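Local structure of cytochrome c class I (Sideroxydans lithotrophicus, 4XXL) at residues K74-V79 with A106-V111; V29-A34 with V111-S116. The protein carries a covalently attached heme c and probably serves as an electron shuttle in lithoautotrophic growth. All blocks are in the same frame, centred on the assembly; numbering follows the deposited sequence.

Interaction 1 of 2, residues K74-V79 with A106-V111; sequences KLIHHV and AIKNLV. With HEC (heme c), chain B.
Leu75 meets Val111 where helix 71-81 crosses helix 104-115, the two segment axes passing 9.6 Å apart at 118°, and its side chain reaches from helix 104-115 to the heme. The contact begins at the root: Leu75 CB lies 3.6 Å from Val111 CG1. With CG turned opposite the carbonyl carbon (chi1 -70°), the branch is carried past Val111 to the porphyrin rim, where both methyls reach the ring methyl CMA, CD2 at 3.9 Å and CD1 slightly farther. CD2 also comes within 4.0 Å of the heme propionate oxygen O2A. On the heme side the His78 ring has the propionate carbon CBA over one face, with CE1 3.3 Å from heme C1A.

Ile76 crosses Val111 at about a right angle, its CG1 3.9 Å from Val111 CG2, while CD1 reaches the backbone of Lys108, whose ammonium group turns off to Asp112 and Glu72. Val79 splits its branches: CG1 rests 3.9 Å from Ile107 CG2, and CG2 meets the heme carbons CBB and CMB. The adhesion of the helices is therefore apolar, a hydrocarbon joint continuous with the rim methyls CMA and CMB, which would probably keep water from that stretch of the edge.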
loop_
_atom_site.group_PDB
_atom_site.type_symbol
_atom_site.label_atom_id
_atom_site.label_comp_id
_atom_site.label_asym_id
_atom_site.label_seq_id
_atom_site.Cartn_x
_atom_site.Cartn_y
_atom_site.Cartn_z
ATOM N N LYS A 74 -5.537 -3.914 8.544
ATOM C CA LYS A 74 -5.446 -2.450 8.565
ATOM C C LYS A 74 -5.094 -1.863 7.207
ATOM O O LYS A 74 -5.644 -0.801 6.855
ATOM C CB LYS A 74 -4.430 -1.917 9.560
ATOM C CG LYS A 74 -4.870 -1.976 11.012
ATOM C CD LYS A 74 -5.428 -0.648 11.512
ATOM C CE LYS A 74 -4.901 -0.307 12.911
ATOM N NZ LYS A 74 -5.708 -0.917 14.009
ATOM N N LEU A 75 -4.161 -2.506 6.508
ATOM C CA LEU A 75 -3.763 -1.966 5.190
ATOM C C LEU A 75 -4.800 -2.310 4.117
ATOM O O LEU A 75 -5.019 -1.508 3.191
ATOM C CB LEU A 75 -2.362 -2.424 4.740
ATOM C CG LEU A 75 -1.142 -1.839 5.511
ATOM C CD1 LEU A 75 0.151 -2.136 4.798
ATOM C CD2 LEU A 75 -1.282 -0.311 5.708
ATOM N N ILE A 76 -5.452 -3.455 4.243
ATOM C CA ILE A 76 -6.587 -3.746 3.307
ATOM C C ILE A 76 -7.661 -2.657 3.469
ATOM O O ILE A 76 -8.173 -2.137 2.452
ATOM C CB ILE A 76 -7.195 -5.153 3.493
ATOM C CG1 ILE A 76 -6.169 -6.171 3.037
ATOM C CG2 ILE A 76 -8.526 -5.253 2.739
ATOM C CD1 ILE A 76 -6.523 -7.634 3.333
ATOM N N HIS A 77 -7.959 -2.298 4.742
ATOM C CA HIS A 77 -8.849 -1.197 5.025
ATOM C C HIS A 77 -8.358 0.113 4.442
ATOM O O HIS A 77 -9.093 0.820 3.760
ATOM C CB HIS A 77 -9.095 -1.065 6.528
ATOM C CG HIS A 77 -9.893 0.126 6.875
ATOM N ND1 HIS A 77 -11.268 0.155 6.795
ATOM C CD2 HIS A 77 -9.512 1.363 7.261
ATOM C CE1 HIS A 77 -11.701 1.354 7.145
ATOM N NE2 HIS A 77 -10.655 2.107 7.429
ATOM N N HIS A 78 -7.100 0.405 4.643
ATOM C CA HIS A 78 -6.560 1.673 4.179
ATOM C C HIS A 78 -6.693 1.846 2.663
ATOM O O HIS A 78 -6.959 2.944 2.201
ATOM C CB HIS A 78 -5.070 1.753 4.515
ATOM C CG HIS A 78 -4.402 2.954 3.934
ATOM N ND1 HIS A 78 -3.667 2.936 2.774
ATOM C CD2 HIS A 78 -4.419 4.243 4.350
ATOM C CE1 HIS A 78 -3.260 4.156 2.511
ATOM N NE2 HIS A 78 -3.655 4.950 3.474
ATOM N N VAL A 79 -6.465 0.785 1.896
ATOM C CA VAL A 79 -6.528 0.902 0.430
ATOM C C VAL A 79 -7.908 0.784 -0.219
ATOM O O VAL A 79 -8.056 0.956 -1.454
ATOM C CB VAL A 79 -5.532 -0.073 -0.164
ATOM C CG1 VAL A 79 -6.026 -1.511 -0.189
ATOM C CG2 VAL A 79 -5.002 0.414 -1.511
ATOM N N ALA A 106 -6.344 -10.400 -4.968
ATOM C CA ALA A 106 -5.227 -9.566 -5.473
ATOM C C ALA A 106 -4.844 -8.446 -4.489
ATOM O O ALA A 106 -3.676 -8.163 -4.274
ATOM C CB ALA A 106 -5.587 -9.045 -6.850
ATOM N N ILE A 107 -5.833 -7.884 -3.854
ATOM C CA ILE A 107 -5.605 -6.756 -2.925
ATOM C C ILE A 107 -4.828 -7.307 -1.722
ATOM O O ILE A 107 -3.825 -6.723 -1.277
ATOM C CB ILE A 107 -6.905 -6.114 -2.532
ATOM C CG1 ILE A 107 -7.451 -5.292 -3.687
ATOM C CG2 ILE A 107 -6.726 -5.191 -1.340
ATOM C CD1 ILE A 107 -8.903 -4.872 -3.581
ATOM N N LYS A 108 -5.253 -8.459 -1.213
ATOM C CA LYS A 108 -4.565 -9.129 -0.084
ATOM C C LYS A 108 -3.093 -9.422 -0.440
ATOM O O LYS A 108 -2.183 -9.266 0.345
ATOM C CB LYS A 108 -5.294 -10.434 0.330
ATOM C CG LYS A 108 -4.679 -11.128 1.529
ATOM C CD LYS A 108 -5.453 -12.386 1.938
ATOM C CE LYS A 108 -4.863 -13.132 3.116
ATOM N NZ LYS A 108 -3.417 -13.477 2.919
ATOM N N ASN A 109 -2.884 -9.950 -1.639
ATOM C CA ASN A 109 -1.535 -10.273 -2.057
ATOM C C ASN A 109 -0.663 -9.021 -2.168
ATOM O O ASN A 109 0.521 -9.018 -1.744
ATOM C CB ASN A 109 -1.580 -11.002 -3.409
ATOM C CG ASN A 109 -0.224 -11.365 -3.900
ATOM O OD1 ASN A 109 0.436 -12.202 -3.318
ATOM N ND2 ASN A 109 0.214 -10.702 -4.953
ATOM N N LEU A 110 -1.236 -7.929 -2.624
ATOM C CA LEU A 110 -0.465 -6.683 -2.684
ATOM C C LEU A 110 -0.100 -6.149 -1.258
ATOM O O LEU A 110 1.055 -5.791 -1.018
ATOM C CB LEU A 110 -1.221 -5.592 -3.402
ATOM C CG LEU A 110 -0.632 -4.181 -3.344
ATOM C CD1 LEU A 110 0.786 -4.084 -3.870
ATOM C CD2 LEU A 110 -1.500 -3.276 -4.181
ATOM N N VAL A 111 -1.039 -6.173 -0.326
ATOM C CA VAL A 111 -0.801 -5.805 1.064
ATOM C C VAL A 111 0.283 -6.679 1.646
ATOM O O VAL A 111 1.197 -6.217 2.329
ATOM C CB VAL A 111 -2.126 -5.841 1.869
ATOM C CG1 VAL A 111 -1.895 -5.747 3.405
ATOM C CG2 VAL A 111 -2.981 -4.640 1.421
HETATM FE FE HEC B . -0.603 5.561 -0.809
HETATM C CHA HEC B . -0.053 6.144 2.576
HETATM C CHB HEC B . -0.462 2.155 -0.263
HETATM C CHC HEC B . -1.652 5.005 -4.051
HETATM C CHD HEC B . -0.124 8.826 -1.493
HETATM N NA HEC B . -0.361 4.397 0.875
HETATM C C1A HEC B . -0.072 4.833 2.118
HETATM C C2A HEC B . 0.182 3.688 2.916
HETATM C C3A HEC B . 0.084 2.591 2.093
HETATM C C4A HEC B . -0.255 3.047 0.789
HETATM C CMA HEC B . 0.317 1.151 2.432
HETATM C CAA HEC B . 0.513 3.759 4.406
HETATM C CBA HEC B . -0.772 3.763 5.201
HETATM C CGA HEC B . -0.568 3.699 6.705
HETATM O O1A HEC B . 0.542 3.965 7.190
HETATM O O2A HEC B . -1.515 3.244 7.430
HETATM N NB HEC B . -0.971 3.928 -1.945
HETATM C C1B HEC B . -0.857 2.620 -1.529
HETATM C C2B HEC B . -1.219 1.753 -2.604
HETATM C C3B HEC B . -1.573 2.494 -3.667
HETATM C C4B HEC B . -1.439 3.887 -3.261
HETATM C CMB HEC B . -1.233 0.254 -2.513
HETATM C CAB HEC B . -2.134 2.095 -4.975
HETATM C CBB HEC B . -3.377 1.445 -4.797
HETATM N NC HEC B . -0.807 6.749 -2.499
HETATM C C1C HEC B . -1.285 6.265 -3.674
HETATM C C2C HEC B . -1.193 7.358 -4.558
HETATM C C3C HEC B . -0.676 8.468 -3.918
HETATM C C4C HEC B . -0.489 8.033 -2.572
HETATM C CMC HEC B . -1.526 7.230 -5.999
HETATM C CAC HEC B . -0.375 9.831 -4.521
HETATM C CBC HEC B . -1.389 10.510 -5.209
HETATM N ND HEC B . -0.250 7.119 0.304
HETATM C C1D HEC B . -0.040 8.407 -0.143
HETATM C C2D HEC B . 0.206 9.340 0.985
HETATM C C3D HEC B . 0.216 8.581 2.072
HETATM C C4D HEC B . -0.027 7.186 1.659
HETATM C CMD HEC B . 0.434 10.798 0.868
HETATM C CAD HEC B . 0.489 9.035 3.517
HETATM C CBD HEC B . -0.786 9.411 4.211
HETATM C CGD HEC B . -0.637 9.894 5.659
HETATM O O1D HEC B . 0.368 9.610 6.380
HETATM O O2D HEC B . -1.602 10.536 6.153
#

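Interaction 2 of 2, residues V29-A34 with V111-S116; sequences VDVDAA and VDWILS
Trp113 receives Val29, Val31 and Ala34 in an apolar, partly buried contact that joins the start of the N-terminal helix, 31-40, to the last turns of the C-terminal helix, 104-115. Ala34 CB is 3.6 Å from Trp113 CB and 3.9 Å from Trp113 CG, so it sits where the indole joins its stem. Val29, just ahead of the helix, divides its methyls between two residues: it crosses Trp113 at about a right angle with CG1 3.7 Å from Trp113 CB, and CG2 lies 3.8 Å from Asp112 CB. Farther out, Val31 meets the pyrrole part of the indole, its CG1 3.9 Å from Trp113 NE1 and its CG2 near CD1. All three aliphatic groups approach the ring obliquely. With CG anti to the backbone N (chi1 179°), the indole is extended from its own helix towards residues 29-34.

Each side also has its own polar lock. Asp30 is the N-cap of helix 31-40, its OD1 accepting from Ala33 N at 3.1 Å, well above the carboxylate plane. On the other side, Ser116 OG donates to Trp113 O at 2.6 Å, in the carbonyl plane and on a lone pair, which holds the Ser116 hydroxyl against the backbone of Trp113. The carboxylate of Asp112 turns to Lys108, leaving its CB to Val29.

An alanine in place of Trp113 would keep the contacts at CB but would probably leave a gap where the indole meets Val31 and Ala34, and Val31 without its partner. Packing of the first helix against the last is a hallmark of the class I cytochrome c fold, and here Trp113 supplies most of what residues 111-116 contribute to it.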
loop_
_atom_site.group_PDB
_atom_site.type_symbol
_atom_site.label_atom_id
_atom_site.label_comp_id
_atom_site.label_asym_id
_atom_site.label_seq_id
_atom_site.Cartn_x
_atom_site.Cartn_y
_atom_site.Cartn_z
ATOM N N VAL A 29 3.476 -14.901 -1.055
ATOM C CA VAL A 29 3.287 -13.735 -1.915
ATOM C C VAL A 29 3.694 -14.012 -3.372
ATOM O O VAL A 29 4.773 -14.547 -3.626
ATOM C CB VAL A 29 4.095 -12.531 -1.372
ATOM C CG1 VAL A 29 3.989 -11.336 -2.315
ATOM C CG2 VAL A 29 3.574 -12.158 0.013
ATOM N N ASP A 30 2.838 -13.616 -4.316
ATOM C CA ASP A 30 3.151 -13.551 -5.748
ATOM C C ASP A 30 3.637 -12.126 -6.003
ATOM O O ASP A 30 2.826 -11.185 -6.149
ATOM C CB ASP A 30 1.902 -13.900 -6.574
ATOM C CG ASP A 30 2.133 -13.922 -8.117
ATOM O OD1 ASP A 30 3.117 -13.369 -8.671
ATOM O OD2 ASP A 30 1.285 -14.527 -8.813
ATOM N N VAL A 31 4.976 -11.978 -6.044
ATOM C CA VAL A 31 5.595 -10.663 -6.183
ATOM C C VAL A 31 5.247 -10.004 -7.525
ATOM O O VAL A 31 4.862 -8.841 -7.588
ATOM C CB VAL A 31 7.116 -10.737 -6.006
ATOM C CG1 VAL A 31 7.746 -9.386 -6.310
ATOM C CG2 VAL A 31 7.433 -11.238 -4.622
ATOM N N ASP A 32 5.263 -10.748 -8.619
ATOM C CA ASP A 32 4.957 -10.163 -9.914
ATOM C C ASP A 32 3.517 -9.633 -9.943
ATOM O O ASP A 32 3.238 -8.574 -10.521
ATOM C CB ASP A 32 5.116 -11.214 -11.053
ATOM C CG ASP A 32 6.569 -11.443 -11.481
ATOM O OD1 ASP A 32 7.498 -10.889 -10.850
ATOM O OD2 ASP A 32 6.755 -12.208 -12.472
ATOM N N ALA A 33 2.603 -10.384 -9.322
ATOM C CA ALA A 33 1.199 -10.000 -9.366
ATOM C C ALA A 33 0.991 -8.777 -8.512
ATOM O O ALA A 33 0.243 -7.912 -8.878
ATOM C CB ALA A 33 0.288 -11.109 -8.891
ATOM N N ALA A 34 1.705 -8.754 -7.390
ATOM C CA ALA A 34 1.640 -7.550 -6.554
ATOM C C ALA A 34 2.139 -6.280 -7.277
ATOM O O ALA A 34 1.469 -5.241 -7.295
ATOM C CB ALA A 34 2.405 -7.770 -5.268
ATOM N N VAL A 111 -1.039 -6.173 -0.326
ATOM C CA VAL A 111 -0.801 -5.805 1.064
ATOM C C VAL A 111 0.283 -6.679 1.646
ATOM O O VAL A 111 1.197 -6.217 2.329
ATOM C CB VAL A 111 -2.126 -5.841 1.869
ATOM C CG1 VAL A 111 -1.895 -5.747 3.405
ATOM C CG2 VAL A 111 -2.981 -4.640 1.421
ATOM N N ASP A 112 0.172 -7.977 1.405
ATOM C CA ASP A 112 1.142 -8.918 1.980
ATOM C C ASP A 112 2.561 -8.630 1.449
ATOM O O ASP A 112 3.562 -8.681 2.191
ATOM C CB ASP A 112 0.757 -10.377 1.758
ATOM C CG ASP A 112 -0.482 -10.798 2.517
ATOM O OD1 ASP A 112 -0.871 -10.123 3.485
ATOM O OD2 ASP A 112 -1.033 -11.833 2.151
ATOM N N TRP A 113 2.644 -8.263 0.185
ATOM C CA TRP A 113 3.932 -7.871 -0.420
ATOM C C TRP A 113 4.472 -6.657 0.277
ATOM O O TRP A 113 5.624 -6.682 0.770
ATOM C CB TRP A 113 3.804 -7.646 -1.917
ATOM C CG TRP A 113 5.107 -7.227 -2.554
ATOM C CD1 TRP A 113 6.265 -7.912 -2.608
ATOM C CD2 TRP A 113 5.378 -5.944 -3.162
ATOM N NE1 TRP A 113 7.253 -7.144 -3.186
ATOM C CE2 TRP A 113 6.740 -5.939 -3.540
ATOM C CE3 TRP A 113 4.635 -4.805 -3.363
ATOM C CZ2 TRP A 113 7.339 -4.854 -4.161
ATOM C CZ3 TRP A 113 5.223 -3.737 -3.972
ATOM C CH2 TRP A 113 6.568 -3.762 -4.375
ATOM N N ILE A 114 3.685 -5.597 0.351
ATOM C CA ILE A 114 4.103 -4.404 1.067
ATOM C C ILE A 114 4.650 -4.674 2.464
ATOM O O ILE A 114 5.738 -4.161 2.814
ATOM C CB ILE A 114 2.969 -3.336 1.100
ATOM C CG1 ILE A 114 2.750 -2.769 -0.333
ATOM C CG2 ILE A 114 3.261 -2.227 2.110
ATOM C CD1 ILE A 114 1.456 -1.974 -0.490
ATOM N N LEU A 115 3.889 -5.436 3.248
ATOM C CA LEU A 115 4.292 -5.713 4.627
ATOM C C LEU A 115 5.616 -6.448 4.748
ATOM O O LEU A 115 6.223 -6.446 5.818
ATOM C CB LEU A 115 3.182 -6.415 5.404
ATOM C CG LEU A 115 1.942 -5.613 5.646
ATOM C CD1 LEU A 115 0.747 -6.428 6.120
ATOM C CD2 LEU A 115 2.213 -4.489 6.633
ATOM N N SER A 116 5.979 -7.195 3.708
ATOM C CA SER A 116 7.239 -7.904 3.724
ATOM C C SER A 116 8.486 -7.100 3.460
ATOM O O SER A 116 9.583 -7.624 3.624
ATOM C CB SER A 116 7.159 -8.982 2.607
ATOM O OG SER A 116 7.372 -8.489 1.296
#

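Overall arrangement
Helix 104-115 is the common element, and the centres of the two interactions are about 10 Å apart. Val111 belongs to both ranges but works only in interaction 1, pointing to helix 71-81 and away from residues 29-34. The sites also touch directly: Asn109 ND2 lies 2.9 Å from Asp30 O, probably a hydrogen bond, and Leu75 CD1 packs 3.6 Å from Leu115 CD2. Their relation to the heme differs. Interaction 1 lines its pocket through Leu75, His78, Val79 and Leu110, with the Val79 side chain about 5 Å from that of the axial ligand His95; in interaction 2, the Trp113 side chain stays about 8 Å from the heme, while Ile114, one residue on, touches it.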